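Local coordinates for leucine--trna ligase (Agrobacterium radiobacter, PDB 5AH5), which probably attaches L-leucine to its cognate tRNA at the expense of ATP, as leucyl-tRNA synthetases of class I do, at residues 636-650 / 699-713. Residues are numbered along the deposited sequence; the frame is centred on the assembly and turned at random.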
loop_
_atom_site.group_PDB
_atom_site.type_symbol
_atom_site.label_atom_id
_atom_site.label_comp_id
_atom_site.label_asym_id
_atom_site.label_seq_id
_atom_site.Cartn_x
_atom_site.Cartn_y
_atom_site.Cartn_z
ATOM N N ARG B 636 3.269 -26.624 -39.264
ATOM C CA ARG B 636 4.291 -25.603 -39.365
ATOM C C ARG B 636 5.137 -25.508 -38.095
ATOM O O ARG B 636 6.386 -25.399 -38.155
ATOM C CB ARG B 636 3.647 -24.272 -39.706
ATOM C CG ARG B 636 2.836 -24.337 -40.998
ATOM C CD ARG B 636 2.440 -22.959 -41.457
ATOM N NE ARG B 636 1.569 -22.996 -42.632
ATOM C CZ ARG B 636 1.407 -21.993 -43.499
ATOM N NH1 ARG B 636 2.088 -20.844 -43.369
ATOM N NH2 ARG B 636 0.557 -22.141 -44.523
ATOM N N LEU B 637 4.477 -25.628 -36.945
ATOM C CA LEU B 637 5.200 -25.589 -35.673
ATOM C C LEU B 637 6.178 -26.719 -35.522
ATOM O O LEU B 637 7.312 -26.520 -35.103
ATOM C CB LEU B 637 4.232 -25.584 -34.481
ATOM C CG LEU B 637 3.564 -24.225 -34.339
ATOM C CD1 LEU B 637 2.403 -24.344 -33.361
ATOM C CD2 LEU B 637 4.579 -23.207 -33.847
ATOM N N ARG B 638 5.745 -27.907 -35.858
ATOM C CA ARG B 638 6.601 -29.062 -35.706
ATOM C C ARG B 638 7.725 -29.123 -36.774
ATOM O O ARG B 638 8.657 -29.903 -36.622
ATOM C CB ARG B 638 5.738 -30.324 -35.590
ATOM C CG ARG B 638 4.921 -30.302 -34.282
ATOM C CD ARG B 638 4.037 -31.526 -34.064
ATOM N NE ARG B 638 3.580 -31.603 -32.663
ATOM C CZ ARG B 638 2.494 -32.264 -32.209
ATOM N NH1 ARG B 638 1.685 -32.943 -33.030
ATOM N NH2 ARG B 638 2.200 -32.237 -30.901
ATOM N N SER B 639 7.668 -28.237 -37.774
ATOM C CA SER B 639 8.643 -28.143 -38.847
ATOM C C SER B 639 9.722 -27.083 -38.629
ATOM O O SER B 639 10.780 -27.160 -39.271
ATOM C CB SER B 639 7.914 -27.871 -40.196
ATOM O OG SER B 639 7.786 -26.470 -40.486
ATOM N N SER B 640 9.444 -26.072 -37.793
ATOM C CA SER B 640 10.437 -25.083 -37.420
ATOM C C SER B 640 10.647 -24.987 -35.889
ATOM O O SER B 640 9.688 -24.942 -35.121
ATOM C CB SER B 640 10.019 -23.738 -37.920
ATOM O OG SER B 640 11.065 -22.793 -37.685
ATOM N N SER B 641 11.902 -24.891 -35.469
ATOM C CA SER B 641 12.260 -24.739 -34.072
ATOM C C SER B 641 12.240 -23.276 -33.670
ATOM O O SER B 641 12.630 -22.969 -32.561
ATOM C CB SER B 641 13.686 -25.280 -33.871
ATOM O OG SER B 641 14.646 -24.395 -34.506
ATOM N N ALA B 642 11.816 -22.363 -34.548
ATOM C CA ALA B 642 11.910 -20.954 -34.273
ATOM C C ALA B 642 11.101 -20.538 -33.008
ATOM O O ALA B 642 9.916 -20.866 -32.912
ATOM C CB ALA B 642 11.415 -20.159 -35.463
ATOM N N ILE B 643 11.760 -19.816 -32.092
ATOM C CA ILE B 643 11.159 -19.254 -30.876
ATOM C C ILE B 643 11.031 -17.770 -30.985
ATOM O O ILE B 643 10.484 -17.137 -30.081
ATOM C CB ILE B 643 11.949 -19.630 -29.586
ATOM C CG1 ILE B 643 13.322 -18.934 -29.526
ATOM C CG2 ILE B 643 12.055 -21.131 -29.484
ATOM C CD1 ILE B 643 14.083 -19.069 -28.200
ATOM N N GLU B 644 11.555 -17.194 -32.083
ATOM C CA GLU B 644 11.345 -15.807 -32.421
ATOM C C GLU B 644 11.656 -15.627 -33.949
ATOM O O GLU B 644 12.002 -16.585 -34.612
ATOM C CB GLU B 644 12.224 -14.901 -31.555
ATOM C CG GLU B 644 13.745 -15.078 -31.744
ATOM C CD GLU B 644 14.541 -15.106 -30.433
ATOM O OE1 GLU B 644 14.029 -14.663 -29.353
ATOM O OE2 GLU B 644 15.700 -15.576 -30.485
ATOM N N ILE B 645 11.525 -14.418 -34.477
ATOM C CA ILE B 645 11.745 -14.174 -35.905
ATOM C C ILE B 645 13.145 -13.606 -36.125
ATOM O O ILE B 645 13.487 -12.586 -35.530
ATOM C CB ILE B 645 10.700 -13.158 -36.427
ATOM C CG1 ILE B 645 9.274 -13.716 -36.212
ATOM C CG2 ILE B 645 10.963 -12.814 -37.900
ATOM C CD1 ILE B 645 8.196 -12.682 -36.417
ATOM N N CYS B 646 13.956 -14.255 -36.956
ATOM C CA CYS B 646 15.224 -13.635 -37.452
ATOM C C CYS B 646 15.065 -12.942 -38.856
ATOM O O CYS B 646 14.264 -13.400 -39.670
ATOM C CB CYS B 646 16.322 -14.685 -37.515
ATOM S SG CYS B 646 16.866 -15.282 -35.899
ATOM N N PRO B 647 15.840 -11.873 -39.137
ATOM C CA PRO B 647 15.777 -11.139 -40.450
ATOM C C PRO B 647 15.845 -12.060 -41.668
ATOM O O PRO B 647 15.023 -11.915 -42.572
ATOM C CB PRO B 647 16.983 -10.210 -40.410
ATOM C CG PRO B 647 17.306 -10.050 -38.976
ATOM C CD PRO B 647 16.817 -11.252 -38.218
ATOM N N ASP B 648 16.735 -13.053 -41.634
ATOM C CA ASP B 648 16.855 -14.105 -42.684
ATOM C C ASP B 648 15.645 -15.019 -42.869
ATOM O O ASP B 648 15.548 -15.701 -43.878
ATOM C CB ASP B 648 18.107 -15.003 -42.450
ATOM C CG ASP B 648 19.445 -14.270 -42.709
ATOM O OD1 ASP B 648 19.426 -13.055 -43.039
ATOM O OD2 ASP B 648 20.517 -14.922 -42.571
ATOM N N ASP B 649 14.753 -15.090 -41.887
ATOM C CA ASP B 649 13.496 -15.829 -42.056
ATOM C C ASP B 649 12.479 -15.088 -42.990
ATOM O O ASP B 649 11.611 -15.723 -43.572
ATOM C CB ASP B 649 12.824 -16.084 -40.689
ATOM C CG ASP B 649 13.769 -16.759 -39.616
ATOM O OD1 ASP B 649 14.565 -17.663 -39.949
ATOM O OD2 ASP B 649 13.651 -16.395 -38.409
ATOM N N CYS B 650 12.533 -13.760 -43.043
ATOM C CA CYS B 650 11.618 -12.941 -43.822
ATOM C C CYS B 650 11.941 -12.938 -45.352
ATOM O O CYS B 650 12.889 -12.278 -45.811
ATOM C CB CYS B 650 11.655 -11.494 -43.312
ATOM S SG CYS B 650 11.109 -11.306 -41.598
ATOM N N ALA B 699 2.243 -16.031 -44.553
ATOM C CA ALA B 699 3.602 -15.861 -44.037
ATOM C C ALA B 699 4.476 -17.079 -44.334
ATOM O O ALA B 699 3.987 -18.210 -44.451
ATOM C CB ALA B 699 3.572 -15.568 -42.538
ATOM N N SER B 700 5.780 -16.871 -44.457
ATOM C CA SER B 700 6.682 -18.031 -44.611
ATOM C C SER B 700 6.543 -18.872 -43.313
ATOM O O SER B 700 6.445 -18.281 -42.246
ATOM C CB SER B 700 8.133 -17.590 -44.793
ATOM O OG SER B 700 8.217 -16.326 -45.453
ATOM N N PRO B 701 6.470 -20.216 -43.415
ATOM C CA PRO B 701 6.344 -21.110 -42.268
ATOM C C PRO B 701 7.202 -20.699 -41.041
ATOM O O PRO B 701 6.691 -20.591 -39.922
ATOM C CB PRO B 701 6.835 -22.445 -42.821
ATOM C CG PRO B 701 6.521 -22.393 -44.275
ATOM C CD PRO B 701 6.422 -20.956 -44.689
ATOM N N THR B 702 8.477 -20.416 -41.281
ATOM C CA THR B 702 9.411 -20.119 -40.215
ATOM C C THR B 702 9.006 -18.829 -39.491
ATOM O O THR B 702 9.134 -18.763 -38.268
ATOM C CB THR B 702 10.880 -20.119 -40.730
ATOM O OG1 THR B 702 11.274 -21.463 -41.074
ATOM C CG2 THR B 702 11.857 -19.580 -39.688
ATOM N N VAL B 703 8.494 -17.843 -40.222
ATOM C CA VAL B 703 8.068 -16.578 -39.628
ATOM C C VAL B 703 6.839 -16.791 -38.737
ATOM O O VAL B 703 6.667 -16.082 -37.728
ATOM C CB VAL B 703 7.722 -15.527 -40.695
ATOM C CG1 VAL B 703 7.070 -14.298 -40.075
ATOM C CG2 VAL B 703 8.983 -15.141 -41.465
ATOM N N LEU B 704 5.976 -17.700 -39.178
ATOM C CA LEU B 704 4.746 -17.983 -38.503
ATOM C C LEU B 704 5.020 -18.847 -37.276
ATOM O O LEU B 704 4.486 -18.572 -36.248
ATOM C CB LEU B 704 3.763 -18.698 -39.415
ATOM C CG LEU B 704 2.431 -19.072 -38.756
ATOM C CD1 LEU B 704 1.712 -17.821 -38.258
ATOM C CD2 LEU B 704 1.546 -19.893 -39.682
ATOM N N ALA B 705 5.837 -19.872 -37.381
ATOM C CA ALA B 705 6.209 -20.648 -36.183
ATOM C C ALA B 705 6.890 -19.748 -35.111
ATOM O O ALA B 705 6.565 -19.815 -33.911
ATOM C CB ALA B 705 7.097 -21.806 -36.531
ATOM N N GLY B 706 7.783 -18.883 -35.551
ATOM C CA GLY B 706 8.425 -17.903 -34.678
ATOM C C GLY B 706 7.495 -16.909 -34.015
ATOM O O GLY B 706 7.739 -16.495 -32.865
ATOM N N SER B 707 6.447 -16.505 -34.737
ATOM C CA SER B 707 5.459 -15.583 -34.243
ATOM C C SER B 707 4.573 -16.202 -33.192
ATOM O O SER B 707 4.151 -15.510 -32.303
ATOM C CB SER B 707 4.542 -15.090 -35.372
ATOM O OG SER B 707 5.287 -14.399 -36.346
ATOM N N LEU B 708 4.200 -17.448 -33.409
ATOM C CA LEU B 708 3.336 -18.172 -32.541
ATOM C C LEU B 708 4.064 -18.475 -31.226
ATOM O O LEU B 708 3.489 -18.306 -30.168
ATOM C CB LEU B 708 2.901 -19.474 -33.208
ATOM C CG LEU B 708 1.911 -19.319 -34.391
ATOM C CD1 LEU B 708 1.692 -20.664 -35.020
ATOM C CD2 LEU B 708 0.587 -18.750 -33.968
ATOM N N ARG B 709 5.307 -18.942 -31.315
ATOM C CA ARG B 709 6.139 -19.169 -30.148
ATOM C C ARG B 709 6.432 -17.854 -29.408
ATOM O O ARG B 709 6.409 -17.805 -28.187
ATOM C CB ARG B 709 7.420 -19.913 -30.520
ATOM C CG ARG B 709 7.101 -21.330 -30.936
ATOM C CD ARG B 709 8.143 -22.340 -30.524
ATOM N NE ARG B 709 7.765 -23.654 -31.049
ATOM C CZ ARG B 709 8.060 -24.103 -32.272
ATOM N NH1 ARG B 709 8.706 -23.324 -33.155
ATOM N NH2 ARG B 709 7.678 -25.303 -32.623
ATOM N N LEU B 710 6.568 -16.771 -30.144
ATOM C CA LEU B 710 6.777 -15.489 -29.525
ATOM C C LEU B 710 5.515 -15.020 -28.797
ATOM O O LEU B 710 5.616 -14.492 -27.700
ATOM C CB LEU B 710 7.241 -14.507 -30.568
ATOM C CG LEU B 710 8.119 -13.314 -30.262
ATOM C CD1 LEU B 710 9.375 -13.706 -29.474
ATOM C CD2 LEU B 710 8.498 -12.629 -31.592
ATOM N N LEU B 711 4.345 -15.253 -29.396
ATOM C CA LEU B 711 3.058 -14.902 -28.843
ATOM C C LEU B 711 2.859 -15.564 -27.447
ATOM O O LEU B 711 2.430 -14.921 -26.530
ATOM C CB LEU B 711 1.920 -15.390 -29.773
ATOM C CG LEU B 711 0.470 -15.162 -29.343
ATOM C CD1 LEU B 711 0.310 -13.736 -28.932
ATOM C CD2 LEU B 711 -0.523 -15.507 -30.437
ATOM N N VAL B 712 3.150 -16.847 -27.355
ATOM C CA VAL B 712 3.008 -17.616 -26.096
ATOM C C VAL B 712 4.043 -17.201 -25.038
ATOM O O VAL B 712 3.760 -17.259 -23.801
ATOM C CB VAL B 712 2.989 -19.097 -26.456
ATOM C CG1 VAL B 712 3.734 -19.979 -25.484
ATOM C CG2 VAL B 712 1.541 -19.519 -26.589
ATOM N N ARG B 713 5.227 -16.766 -25.489
ATOM C CA ARG B 713 6.198 -16.203 -24.574
ATOM C C ARG B 713 5.715 -14.931 -23.915
ATOM O O ARG B 713 5.830 -14.771 -22.697
ATOM C CB ARG B 713 7.525 -15.989 -25.206
ATOM C CG ARG B 713 8.183 -17.277 -25.606
ATOM C CD ARG B 713 9.679 -17.126 -25.560
ATOM N NE ARG B 713 10.264 -16.693 -26.773
ATOM C CZ ARG B 713 11.462 -16.107 -26.915
ATOM N NH1 ARG B 713 12.272 -15.749 -25.903
ATOM N NH2 ARG B 713 11.829 -15.830 -28.149
HETATM O O HOH W 1 15.289 -15.339 -26.727
#
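Arg709, on the helix that begins at Pro701, reaches across to the carbonyls of Leu637, Ser640 and Ala642, at the end of helix 634-639 and in the loop after it. Its CB lies 3.8 Å from Ile643 CA, and a bend at chi2 (-145°) carries CG and CD past the carbonyl oxygen of Ala642, CD at 3.3 Å. NH1 is shared between two carbonyls, Ser640 O at 2.7 Å and Ala642 O at 2.8 Å, the latter almost in the guanidinium plane with an N-H...O angle of 158°. NH2 donates to Leu637 O, approaching from above that carbonyl's plane, makes a weak second bond to Ser640 O, and also bonds to the carbonyl of Ser730. Leu637 CD2 sits 3.9 Å above the centre of one guanidinium face, so the planar group is gripped at its edge by carbonyls and packed on a face by a methyl.

One turn on, Arg713 repeats the theme. Its chain turns at chi3 (-90°), and NH2 meets Ile643 O at 2.7 Å and Glu644 OE1 at 2.8 Å, the second a salt bridge; a water links OE1 to NH1, which also donates to the carbonyl of Pro740. Earlier on the helix, Gly706 has no side chain, and the loop comes close: its CA is 4.2 Å from that of Glu644. Toward the helix start, Ile645 CD1 and Val703 CG1 make apolar contact, and Ala705 CB packs against Ser640 CB.

The contact thus ties the connection into helix 653-674 onto a helix of the predicted anticodon-binding domain. With Leu637 O at the helix end and three loop carbonyls bonded to two guanidinium groups, the cationic side chains satisfy backbone oxygens where regular helical pairing has ended, which probably holds the irregular chain in place.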